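Side-chain contacts in xylanase and alpha-amylase inhibitor protein (Scadoxus multiflorus, PDB 3MU7), which inhibits xylanase and alpha-amylase, and has a TIM-barrel fold of the glycosyl hydrolase family 18 type: residues I5-G10 with E19-S24; D91-L96 with S141-S146; S192-L197 with G227-T232. All blocks are in the same frame, centred on the assembly; numbering follows the deposited sequence.

Interaction 1: residues I5-G10 with E19-S24; sequences IAVYWG and EATCDS
Val-7 and Trp-9 of strand 5-9 turn their side chains toward Thr-21 of helix 18-23. The strand, this helix and strand 29-37 form a beta-alpha-beta unit of the TIM barrel, and the contact packs the helix onto the outside of the barrel wall. Val-7 comes first along the strand. Val-7 CG1 lies 4.3 Å from Thr-21 CG2, a loose meeting of methyl groups, and Tyr-27 touches both side chains. Trp-9 gives more surface to the contact than Val-7 does. Trp-9 CG lies anti to the backbone N (chi1 -176°), and the pyrrole part of the indole comes up against Thr-21. The two side chains approach at a slant, with Trp-9 CD1 3.4 Å from Thr-21 OG1. Trp-9 NE1 is hydrogen-bonded instead to the carbonyl of Arg-16, which fixes the ring from its polar side, and Thr-21 OG1 is likewise bonded to Ser-17 O and Arg-16 NE. Both polar groups are therefore held by the chain just before the helix. Thr-21 O accepts from Ser-24 N and, at 2.8 Å, from Ser-24 OG.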
ATOM      1  N   ILE A   5       9.012  -7.454  -1.729  1.00  8.73           N
ATOM      2  CA  ILE A   5       7.719  -7.643  -1.084  1.00  8.34           C
ATOM      3  C   ILE A   5       7.318  -6.364  -0.362  1.00  7.45           C
ATOM      4  O   ILE A   5       8.096  -5.811   0.426  1.00  7.69           O
ATOM      5  CB  ILE A   5       7.729  -8.835  -0.087  1.00  8.44           C
ATOM      6  CG1 ILE A   5       8.205 -10.117  -0.781  1.00  8.77           C
ATOM      7  CG2 ILE A   5       6.349  -9.023   0.571  1.00  8.67           C
ATOM      8  CD1 ILE A   5       8.243 -11.330   0.110  1.00 10.50           C
ATOM      9  N   ALA A   6       6.110  -5.892  -0.650  1.00  7.01           N
ATOM     10  CA  ALA A   6       5.483  -4.818   0.110  1.00  6.81           C
ATOM     11  C   ALA A   6       4.504  -5.454   1.092  1.00  6.87           C
ATOM     12  O   ALA A   6       3.826  -6.422   0.758  1.00  7.58           O
ATOM     13  CB  ALA A   6       4.753  -3.872  -0.815  1.00  7.47           C
ATOM     14  N   VAL A   7       4.413  -4.918   2.300  1.00  6.54           N
ATOM     15  CA  VAL A   7       3.480  -5.467   3.272  1.00  6.37           C
ATOM     16  C   VAL A   7       2.750  -4.346   3.999  1.00  6.15           C
ATOM     17  O   VAL A   7       3.353  -3.318   4.329  1.00  6.88           O
ATOM     18  CB  VAL A   7       4.204  -6.433   4.266  1.00  6.42           C
ATOM     19  CG1 VAL A   7       5.149  -5.687   5.200  1.00  6.91           C
ATOM     20  CG2 VAL A   7       3.202  -7.272   5.054  1.00  7.26           C
ATOM     21  N   TYR A   8       1.460  -4.541   4.242  1.00  6.07           N
ATOM     22  CA  TYR A   8       0.712  -3.627   5.092  1.00  6.20           C
ATOM     23  C   TYR A   8       0.966  -3.937   6.557  1.00  6.51           C
ATOM     24  O   TYR A   8       1.002  -5.102   6.965  1.00  6.81           O
ATOM     25  CB  TYR A   8      -0.776  -3.700   4.789  1.00  6.36           C
ATOM     26  CG  TYR A   8      -1.182  -2.880   3.585  1.00  6.20           C
ATOM     27  CD1 TYR A   8      -1.213  -3.442   2.309  1.00  6.42           C
ATOM     28  CD2 TYR A   8      -1.519  -1.535   3.722  1.00  6.36           C
ATOM     29  CE1 TYR A   8      -1.591  -2.688   1.202  1.00  6.28           C
ATOM     30  CE2 TYR A   8      -1.904  -0.772   2.619  1.00  6.68           C
ATOM     31  CZ  TYR A   8      -1.928  -1.357   1.364  1.00  6.09           C
ATOM     32  OH  TYR A   8      -2.311  -0.638   0.255  1.00  6.68           O
ATOM     33  N   TRP A   9       1.119  -2.873   7.334  1.00  6.59           N
ATOM     34  CA  TRP A   9       1.333  -2.949   8.774  1.00  6.57           C
ATOM     35  C   TRP A   9       0.334  -2.007   9.441  1.00  6.47           C
ATOM     36  O   TRP A   9      -0.077  -1.009   8.839  1.00  6.29           O
ATOM     37  CB  TRP A   9       2.776  -2.544   9.118  1.00  6.40           C
ATOM     38  CG  TRP A   9       3.093  -2.702  10.571  1.00  6.56           C
ATOM     39  CD1 TRP A   9       3.623  -3.804  11.170  1.00  6.98           C
ATOM     40  CD2 TRP A   9       2.864  -1.744  11.614  1.00  6.78           C
ATOM     41  NE1 TRP A   9       3.751  -3.591  12.525  1.00  6.58           N
ATOM     42  CE2 TRP A   9       3.284  -2.340  12.823  1.00  6.87           C
ATOM     43  CE3 TRP A   9       2.362  -0.438  11.644  1.00  6.87           C
ATOM     44  CZ2 TRP A   9       3.200  -1.682  14.053  1.00  7.74           C
ATOM     45  CZ3 TRP A   9       2.276   0.217  12.871  1.00  7.60           C
ATOM     46  CH2 TRP A   9       2.702  -0.409  14.056  1.00  8.00           C
ATOM     47  N   GLY A  10      -0.076  -2.328  10.668  1.00  6.08           N
ATOM     48  CA  GLY A  10      -0.919  -1.428  11.447  1.00  6.34           C
ATOM     49  C   GLY A  10      -2.317  -1.943  11.716  1.00  6.37           C
ATOM     50  O   GLY A  10      -3.130  -1.230  12.300  1.00  7.11           O
ATOM     51  N   GLU A  19       9.193  -2.067  13.954  1.00  8.49           N
ATOM     52  CA  GLU A  19      10.635  -2.305  13.878  1.00  9.24           C
ATOM     53  C   GLU A  19      10.969  -3.793  13.688  1.00  8.59           C
ATOM     54  O   GLU A  19      11.849  -4.122  12.894  1.00  8.65           O
ATOM     55  CB  GLU A  19      11.385  -1.680  15.064  1.00 10.22           C
ATOM     56  CG  GLU A  19      10.964  -2.203  16.425  1.00 12.03           C
ATOM     57  CD  GLU A  19      11.380  -1.310  17.584  1.00 14.21           C
ATOM     58  OE1 GLU A  19      11.997  -0.246  17.357  1.00 15.81           O
ATOM     59  OE2 GLU A  19      11.054  -1.670  18.736  1.00 17.68           O
ATOM     60  N   ALA A  20      10.257  -4.687  14.375  1.00  8.61           N
ATOM     61  CA  ALA A  20      10.495  -6.123  14.204  1.00  8.76           C
ATOM     62  C   ALA A  20      10.066  -6.614  12.822  1.00  8.73           C
ATOM     63  O   ALA A  20      10.686  -7.507  12.243  1.00  8.89           O
ATOM     64  CB  ALA A  20       9.816  -6.917  15.302  1.00  9.27           C
ATOM     65  N   THR A  21       9.012  -6.011  12.286  1.00  7.85           N
ATOM     66  CA  THR A  21       8.563  -6.314  10.930  1.00  7.70           C
ATOM     67  C   THR A  21       9.691  -6.013   9.943  1.00  7.81           C
ATOM     68  O   THR A  21      10.050  -6.845   9.103  1.00  7.97           O
ATOM     69  CB  THR A  21       7.277  -5.525  10.626  1.00  7.53           C
ATOM     70  OG1 THR A  21       6.241  -6.012  11.483  1.00  7.57           O
ATOM     71  CG2 THR A  21       6.832  -5.677   9.182  1.00  7.53           C
ATOM     72  N   CYS A  22      10.295  -4.840  10.083  1.00  7.87           N
ATOM     73  CA  CYS A  22      11.424  -4.480   9.241  1.00  8.16           C
ATOM     74  C   CYS A  22      12.627  -5.384   9.456  1.00  8.64           C
ATOM     75  O   CYS A  22      13.307  -5.734   8.495  1.00  8.61           O
ATOM     76  CB  CYS A  22      11.784  -3.018   9.447  1.00  8.10           C
ATOM     77  SG  CYS A  22      10.454  -1.992   8.821  1.00  7.61           S
ATOM     78  N   ASP A  23      12.866  -5.783  10.703  1.00  8.90           N
ATOM     79  CA  ASP A  23      13.993  -6.663  11.040  1.00 10.01           C
ATOM     80  C   ASP A  23      13.906  -8.061  10.436  1.00 10.17           C
ATOM     81  O   ASP A  23      14.906  -8.770  10.374  1.00 11.18           O
ATOM     82  CB  ASP A  23      14.162  -6.763  12.557  1.00 10.25           C
ATOM     83  CG  ASP A  23      14.799  -5.537  13.151  1.00 11.48           C
ATOM     84  OD1 ASP A  23      15.448  -4.776  12.412  1.00 12.19           O
ATOM     85  OD2 ASP A  23      14.651  -5.354  14.377  1.00 15.24           O
ATOM     86  N   SER A  24      12.722  -8.468   9.989  1.00  9.87           N
ATOM     87  CA  SER A  24      12.579  -9.759   9.324  1.00 10.20           C
ATOM     88  C   SER A  24      13.458  -9.843   8.079  1.00 10.12           C
ATOM     89  O   SER A  24      13.881 -10.930   7.689  1.00 11.00           O
ATOM     90  CB  SER A  24      11.126 -10.007   8.923  1.00 10.32           C
ATOM     91  OG  SER A  24      10.769  -9.227   7.797  1.00 10.03           O
TER

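Interaction 2: residues D91-L96 with S141-S146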
ATOM      1  N   ASP A  91      -6.480  20.387   1.038  1.00  8.23           N
ATOM      2  CA  ASP A  91      -6.284  20.245   2.472  1.00  8.78           C
ATOM      3  C   ASP A  91      -5.539  18.969   2.818  1.00  8.15           C
ATOM      4  O   ASP A  91      -4.598  18.981   3.610  1.00  7.93           O
ATOM      5  CB  ASP A  91      -7.629  20.260   3.200  1.00  9.24           C
ATOM      6  CG  ASP A  91      -8.331  21.594   3.109  1.00 10.66           C
ATOM      7  OD1 ASP A  91      -7.686  22.592   2.730  1.00 11.30           O
ATOM      8  OD2 ASP A  91      -9.540  21.625   3.412  1.00 11.58           O
ATOM      9  N   LEU A  92      -5.967  17.860   2.230  1.00  8.02           N
ATOM     10  CA  LEU A  92      -5.306  16.603   2.507  1.00  7.89           C
ATOM     11  C   LEU A  92      -3.873  16.593   1.975  1.00  7.18           C
ATOM     12  O   LEU A  92      -2.967  16.126   2.659  1.00  7.30           O
ATOM     13  CB  LEU A  92      -6.111  15.421   1.964  1.00  8.21           C
ATOM     14  CG  LEU A  92      -5.576  14.024   2.317  1.00  8.10           C
ATOM     15  CD1 LEU A  92      -5.436  13.834   3.831  1.00  9.47           C
ATOM     16  CD2 LEU A  92      -6.471  12.942   1.728  1.00  9.23           C
ATOM     17  N   ALA A  93      -3.657  17.131   0.771  1.00  7.16           N
ATOM     18  CA  ALA A  93      -2.309  17.193   0.208  1.00  7.43           C
ATOM     19  C   ALA A  93      -1.351  17.966   1.111  1.00  7.57           C
ATOM     20  O   ALA A  93      -0.254  17.503   1.407  1.00  7.52           O
ATOM     21  CB  ALA A  93      -2.326  17.796  -1.184  1.00  7.87           C
ATOM     22  N   VAL A  94      -1.781  19.140   1.564  1.00  7.79           N
ATOM     23  CA  VAL A  94      -0.942  19.980   2.422  1.00  8.34           C
ATOM     24  C   VAL A  94      -0.697  19.306   3.772  1.00  7.89           C
ATOM     25  O   VAL A  94       0.430  19.285   4.270  1.00  8.17           O
ATOM     26  CB  VAL A  94      -1.552  21.389   2.592  1.00  8.67           C
ATOM     27  CG1 VAL A  94      -0.830  22.197   3.671  1.00 10.51           C
ATOM     28  CG2 VAL A  94      -1.513  22.135   1.260  1.00  9.88           C
ATOM     29  N   TYR A  95      -1.751  18.735   4.346  1.00  7.68           N
ATOM     30  CA  TYR A  95      -1.631  18.027   5.619  1.00  8.02           C
ATOM     31  C   TYR A  95      -0.605  16.896   5.532  1.00  7.78           C
ATOM     32  O   TYR A  95       0.266  16.772   6.397  1.00  8.20           O
ATOM     33  CB  TYR A  95      -3.000  17.485   6.030  1.00  8.39           C
ATOM     34  CG  TYR A  95      -2.982  16.520   7.192  1.00  8.87           C
ATOM     35  CD1 TYR A  95      -2.923  16.982   8.513  1.00  9.89           C
ATOM     36  CD2 TYR A  95      -3.031  15.140   6.980  1.00  9.15           C
ATOM     37  CE1 TYR A  95      -2.903  16.087   9.586  1.00 10.56           C
ATOM     38  CE2 TYR A  95      -3.021  14.255   8.045  1.00 10.21           C
ATOM     39  CZ  TYR A  95      -2.954  14.733   9.333  1.00 10.30           C
ATOM     40  OH  TYR A  95      -2.942  13.832  10.369  1.00 12.35           O
ATOM     41  N   LEU A  96      -0.708  16.074   4.488  1.00  7.70           N
ATOM     42  CA  LEU A  96       0.220  14.966   4.303  1.00  7.53           C
ATOM     43  C   LEU A  96       1.642  15.454   4.097  1.00  7.75           C
ATOM     44  O   LEU A  96       2.585  14.913   4.673  1.00  7.83           O
ATOM     45  CB  LEU A  96      -0.203  14.096   3.126  1.00  7.62           C
ATOM     46  CG  LEU A  96      -1.507  13.324   3.305  1.00  7.43           C
ATOM     47  CD1 LEU A  96      -1.906  12.698   1.970  1.00  7.83           C
ATOM     48  CD2 LEU A  96      -1.412  12.264   4.413  1.00  8.68           C
ATOM     49  N   SER A 141       2.000  15.205  -6.323  1.00  8.33           N
ATOM     50  CA  SER A 141       3.009  15.046  -7.366  1.00  9.32           C
ATOM     51  C   SER A 141       3.771  16.349  -7.608  1.00  9.50           C
ATOM     52  O   SER A 141       4.981  16.330  -7.814  1.00 10.34           O
ATOM     53  CB  SER A 141       2.367  14.510  -8.643  1.00  9.00           C
ATOM     54  OG  SER A 141       3.336  14.315  -9.656  1.00 10.28           O
ATOM     55  N   SER A 142       3.065  17.476  -7.556  1.00  9.31           N
ATOM     56  CA  SER A 142       3.704  18.793  -7.612  1.00 10.21           C
ATOM     57  C   SER A 142       4.735  18.944  -6.493  1.00 11.01           C
ATOM     58  O   SER A 142       5.845  19.428  -6.721  1.00 11.24           O
ATOM     59  CB  SER A 142       2.657  19.903  -7.523  1.00  9.96           C
ATOM     60  OG  SER A 142       3.267  21.186  -7.562  1.00 10.65           O
ATOM     61  N   PHE A 143       4.368  18.522  -5.284  1.00 11.60           N
ATOM     62  CA  PHE A 143       5.286  18.555  -4.142  1.00 12.56           C
ATOM     63  C   PHE A 143       6.496  17.636  -4.341  1.00 13.29           C
ATOM     64  O   PHE A 143       7.601  17.969  -3.918  1.00 14.25           O
ATOM     65  CB  PHE A 143       4.559  18.173  -2.846  1.00 12.28           C
ATOM     66  CG  PHE A 143       3.493  19.154  -2.415  1.00 13.02           C
ATOM     67  CD1 PHE A 143       3.538  20.492  -2.799  1.00 15.63           C
ATOM     68  CD2 PHE A 143       2.448  18.736  -1.596  1.00 11.99           C
ATOM     69  CE1 PHE A 143       2.551  21.385  -2.387  1.00 16.73           C
ATOM     70  CE2 PHE A 143       1.468  19.618  -1.170  1.00 13.03           C
ATOM     71  CZ  PHE A 143       1.515  20.948  -1.565  1.00 14.93           C
ATOM     72  N   ARG A 144       6.277  16.490  -4.988  1.00 14.09           N
ATOM     73  CA  ARG A 144       7.330  15.528  -5.347  1.00 15.51           C
ATOM     74  C   ARG A 144       8.418  16.197  -6.205  1.00 15.94           C
ATOM     75  O   ARG A 144       9.592  15.797  -6.168  1.00 16.72           O
ATOM     76  CB  ARG A 144       6.682  14.343  -6.094  1.00 15.82           C
ATOM     77  CG  ARG A 144       7.547  13.128  -6.431  1.00 17.05           C
ATOM     78  CD  ARG A 144       6.683  11.886  -6.774  1.00 16.72           C
ATOM     79  NE  ARG A 144       5.769  12.087  -7.905  1.00 15.50           N
ATOM     80  CZ  ARG A 144       4.983  11.146  -8.441  1.00 15.10           C
ATOM     81  NH1 ARG A 144       4.974   9.907  -7.962  1.00 16.43           N
ATOM     82  NH2 ARG A 144       4.190  11.450  -9.463  1.00 15.27           N
ATOM     83  N   LEU A 145       8.010  17.228  -6.948  1.00 15.95           N
ATOM     84  CA  LEU A 145       8.861  17.958  -7.890  1.00 16.82           C
ATOM     85  C   LEU A 145       9.475  19.236  -7.319  1.00 17.77           C
ATOM     86  O   LEU A 145      10.290  19.881  -7.986  1.00 18.22           O
ATOM     87  CB  LEU A 145       8.042  18.334  -9.129  1.00 16.63           C
ATOM     88  CG  LEU A 145       7.636  17.240 -10.116  1.00 16.56           C
ATOM     89  CD1 LEU A 145       6.501  17.729 -11.001  1.00 16.77           C
ATOM     90  CD2 LEU A 145       8.826  16.812 -10.966  1.00 17.85           C
ATOM     91  N   SER A 146       9.081  19.610  -6.104  1.00 18.73           N
ATOM     92  CA  SER A 146       9.449  20.914  -5.543  1.00 20.23           C
ATOM     93  C   SER A 146      10.161  20.851  -4.196  1.00 20.96           C
ATOM     94  O   SER A 146      10.593  21.877  -3.665  1.00 21.84           O
ATOM     95  CB  SER A 146       8.213  21.808  -5.433  1.00 20.25           C
ATOM     96  OG  SER A 146       7.223  21.221  -4.611  1.00 20.97           O
TER
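Phe-143 reaches across from helix 133-144 and sets the edge of its ring against Ala-93 and Val-94 of helix 86-101. Its CG stands anti to the carbonyl carbon (chi1 -66°), which carries the ring out to the neighbouring helix. Atom CE2 does most of the touching. Phe-143 CE2 lies 3.8 Å from Ala-93 O, with that oxygen at the ring edge near its plane. Phe-143 CE2 is also 4.2 Å from Ala-93 CB. The ring thus meets both the methyl and the backbone of this alanine. Val-94 adds a second apolar contact, with Val-94 CG2 4.3 Å from Phe-143 CZ. This valine is partly exposed, and its side chain is about 4 Å from a bound di(hydroxyethyl)ether molecule, probably from the crystallisation liquor. The phenyl ring also stacks with His-97, one turn after Ala-93. This is side-by-side packing of two outer helices of the TIM barrel. Ala-93 also touches Leu-136 and Ile-139 of helix 133-144. Leu-96 faces the barrel wall, where it packs on Leu-35 of strand 29-37 and on Leu-72 and Ile-74 of strand 69-76.

Interaction 3: residues S192-L197 with G227-T232; sequences SNASAL and GYMPPT
Met-229 lays the sulfur end of its side chain across Leu-197 and ends with its methyl near Ala-194. The contact lies on the outer layer of the TIM barrel, where the start of helix 195-207 meets the loop that leads into helix 231-242. Met-229 is buried and fully extended. Its CG is anti to the backbone N (chi1 -172°), and the chain stays stretched beyond CG, so SD and CE reach over to the other segment. Met-229 SD lies 3.5 Å from Leu-197 CD2, and the two side chains pass each other at an angle. The methyl Met-229 CE is 4.1 Å from Leu-197 CD2. Met-229 CE also comes within 4.2 Å of Ala-194 CB. One leucine branch and one alanine methyl therefore receive the end of the methionine.

Further apolar groups surround the contact. Phe-217 of strand 213-218 and Val-238 of helix 231-242 each touch both Met-229 and Leu-197, while Tyr-189 touches Met-229 and Ala-194. The apolar cluster thus joins both helices to the barrel wall. Each segment also carries the start of its helix. Pro-230 is the N-cap residue of helix 231-242. At helix 195-207, Asn-193 precedes the turn into the helix and makes a capping bond. Ser-195 N donates to Asn-193 OD1 over 3.0 Å, with an N-H...O angle of 154°. The donor stands well above the plane of the side-chain carbonyl, 54° out of it.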
ATOM      1  N   SER A 192      -9.539 -23.420  -6.907  1.00 25.19           N
ATOM      2  CA  SER A 192      -8.256 -24.002  -7.300  1.00 25.84           C
ATOM      3  C   SER A 192      -7.921 -23.864  -8.824  1.00 25.85           C
ATOM      4  O   SER A 192      -7.583 -24.775  -9.483  1.00 26.39           O
ATOM      5  CB  SER A 192      -8.186 -25.443  -6.838  1.00 26.08           C
ATOM      6  OG  SER A 192      -8.328 -25.542  -5.429  1.00 29.60           O
ATOM      7  N   ASN A 193      -8.014 -22.665  -9.348  1.00 23.26           N
ATOM      8  CA  ASN A 193      -7.834 -22.376 -10.759  1.00 23.39           C
ATOM      9  C   ASN A 193      -7.295 -20.919 -10.809  1.00 21.18           C
ATOM     10  O   ASN A 193      -7.859 -20.026 -10.191  1.00 21.31           O
ATOM     11  CB  ASN A 193      -9.172 -22.607 -11.507  1.00 24.68           C
ATOM     12  CG  ASN A 193      -9.436 -21.630 -12.617  1.00 30.59           C
ATOM     13  OD1 ASN A 193      -8.651 -21.481 -13.526  1.00 31.80           O
ATOM     14  ND2 ASN A 193     -10.615 -21.031 -12.576  1.00 31.80           N
ATOM     15  N   ALA A 194      -6.184 -20.746 -11.511  1.00 19.71           N
ATOM     16  CA  ALA A 194      -5.489 -19.463 -11.596  1.00 20.33           C
ATOM     17  C   ALA A 194      -5.738 -18.722 -12.890  1.00 19.46           C
ATOM     18  O   ALA A 194      -5.166 -17.689 -13.111  1.00 18.66           O
ATOM     19  CB  ALA A 194      -3.977 -19.663 -11.379  1.00 21.30           C
ATOM     20  N   SER A 195      -6.616 -19.263 -13.736  1.00 19.00           N
ATOM     21  CA  SER A 195      -6.909 -18.657 -15.040  1.00 18.51           C
ATOM     22  C   SER A 195      -7.375 -17.203 -14.938  1.00 17.11           C
ATOM     23  O   SER A 195      -6.838 -16.337 -15.629  1.00 16.76           O
ATOM     24  CB  SER A 195      -7.939 -19.485 -15.815  1.00 18.92           C
ATOM     25  OG  SER A 195      -8.170 -18.941 -17.103  1.00 22.16           O
ATOM     26  N   ALA A 196      -8.345 -16.946 -14.096  1.00 15.94           N
ATOM     27  CA  ALA A 196      -8.877 -15.587 -13.920  1.00 15.04           C
ATOM     28  C   ALA A 196      -7.827 -14.652 -13.339  1.00 14.09           C
ATOM     29  O   ALA A 196      -7.748 -13.524 -13.751  1.00 13.89           O
ATOM     30  CB  ALA A 196     -10.088 -15.565 -13.083  1.00 15.46           C
ATOM     31  N   LEU A 197      -7.044 -15.166 -12.396  1.00 13.36           N
ATOM     32  CA  LEU A 197      -5.931 -14.421 -11.822  1.00 12.68           C
ATOM     33  C   LEU A 197      -4.939 -14.034 -12.908  1.00 12.59           C
ATOM     34  O   LEU A 197      -4.554 -12.868 -13.019  1.00 11.98           O
ATOM     35  CB  LEU A 197      -5.231 -15.251 -10.743  1.00 12.34           C
ATOM     36  CG  LEU A 197      -3.887 -14.721 -10.222  1.00 11.99           C
ATOM     37  CD1 LEU A 197      -4.034 -13.353  -9.557  1.00 11.53           C
ATOM     38  CD2 LEU A 197      -3.257 -15.717  -9.263  1.00 12.51           C
ATOM     39  N   GLY A 227      -9.607 -15.592  -2.104  1.00 11.43           N
ATOM     40  CA  GLY A 227      -8.445 -15.310  -2.928  1.00 11.28           C
ATOM     41  C   GLY A 227      -7.118 -15.815  -2.400  1.00 10.92           C
ATOM     42  O   GLY A 227      -6.093 -15.637  -3.048  1.00 10.97           O
ATOM     43  N   TYR A 228      -7.095 -16.466  -1.234  1.00 10.62           N
ATOM     44  CA  TYR A 228      -5.835 -16.999  -0.724  1.00 10.85           C
ATOM     45  C   TYR A 228      -5.263 -18.025  -1.687  1.00 11.07           C
ATOM     46  O   TYR A 228      -5.938 -18.882  -2.126  1.00 11.77           O
ATOM     47  CB  TYR A 228      -6.009 -17.653   0.668  1.00 10.90           C
ATOM     48  CG  TYR A 228      -4.744 -18.272   1.173  1.00 10.53           C
ATOM     49  CD1 TYR A 228      -3.709 -17.477   1.659  1.00 10.33           C
ATOM     50  CD2 TYR A 228      -4.541 -19.649   1.111  1.00 10.91           C
ATOM     51  CE1 TYR A 228      -2.533 -18.024   2.096  1.00 10.87           C
ATOM     52  CE2 TYR A 228      -3.361 -20.197   1.561  1.00 11.37           C
ATOM     53  CZ  TYR A 228      -2.368 -19.385   2.035  1.00 11.29           C
ATOM     54  OH  TYR A 228      -1.176 -19.881   2.444  1.00 13.35           O
ATOM     55  N   MET A 229      -4.002 -17.854  -1.956  1.00 10.91           N
ATOM     56  CA  MET A 229      -3.241 -18.720  -2.801  1.00 11.08           C
ATOM     57  C   MET A 229      -1.963 -19.104  -2.094  1.00 11.44           C
ATOM     58  O   MET A 229      -1.189 -18.304  -1.721  1.00 11.33           O
ATOM     59  CB  MET A 229      -2.916 -17.965  -4.105  1.00 11.19           C
ATOM     60  CG  MET A 229      -2.263 -18.844  -5.172  1.00 10.53           C
ATOM     61  SD  MET A 229      -2.138 -17.921  -6.742  1.00 11.42           S
ATOM     62  CE  MET A 229      -1.705 -19.266  -7.912  1.00 10.89           C
ATOM     63  N   PRO A 230      -1.788 -20.403  -1.879  1.00 12.02           N
ATOM     64  CA  PRO A 230      -0.633 -20.881  -1.144  1.00 11.81           C
ATOM     65  C   PRO A 230       0.714 -20.442  -1.753  1.00 12.20           C
ATOM     66  O   PRO A 230       0.807 -20.346  -2.938  1.00 12.31           O
ATOM     67  CB  PRO A 230      -0.796 -22.437  -1.278  1.00 14.28           C
ATOM     68  CG  PRO A 230      -2.045 -22.624  -1.361  1.00 15.55           C
ATOM     69  CD  PRO A 230      -2.721 -21.507  -2.093  1.00 12.61           C
ATOM     70  N   PRO A 231       1.719 -20.213  -0.954  1.00 11.16           N
ATOM     71  CA  PRO A 231       2.919 -19.629  -1.465  1.00 14.21           C
ATOM     72  C   PRO A 231       3.624 -20.533  -2.504  1.00 12.95           C
ATOM     73  O   PRO A 231       4.219 -20.058  -3.479  1.00 12.89           O
ATOM     74  CB  PRO A 231       3.771 -19.406  -0.258  1.00 15.81           C
ATOM     75  CG  PRO A 231       3.191 -20.248   0.753  1.00 13.49           C
ATOM     76  CD  PRO A 231       1.789 -20.362   0.531  1.00 14.48           C
ATOM     77  N   THR A 232       3.514 -21.867  -2.342  1.00 13.35           N
ATOM     78  CA  THR A 232       4.119 -22.738  -3.376  1.00 13.62           C
ATOM     79  C   THR A 232       3.382 -22.591  -4.702  1.00 12.03           C
ATOM     80  O   THR A 232       4.031 -22.733  -5.745  1.00 12.96           O
ATOM     81  CB  THR A 232       4.063 -24.222  -2.962  1.00 14.73           C
ATOM     82  OG1 THR A 232       4.833 -24.402  -1.759  1.00 27.04           O
ATOM     83  CG2 THR A 232       4.745 -24.904  -4.034  1.00 24.48           C
TER

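How the interactions relate
The three contacts follow one another along the chain and mark separate places around one TIM barrel. Interaction 1 joins a barrel strand to the helix that follows it. Interaction 2 pairs two outer helices, and interaction 3 joins the start of one outer helix to the loop that leads into another. Interactions 2 and 3 lie on opposite sides of the chain's centre, with their own centres 38 Å apart. Interaction 1 is 25 Å from interaction 2 and 24 Å from interaction 3, centre to centre. None touches another; the nearest atoms of interactions 1 and 3 are about 9 Å apart. The Trp-9 side chain of interaction 1 lies about 5 Å from a bound phosphate ion, probably from the crystallisation liquor.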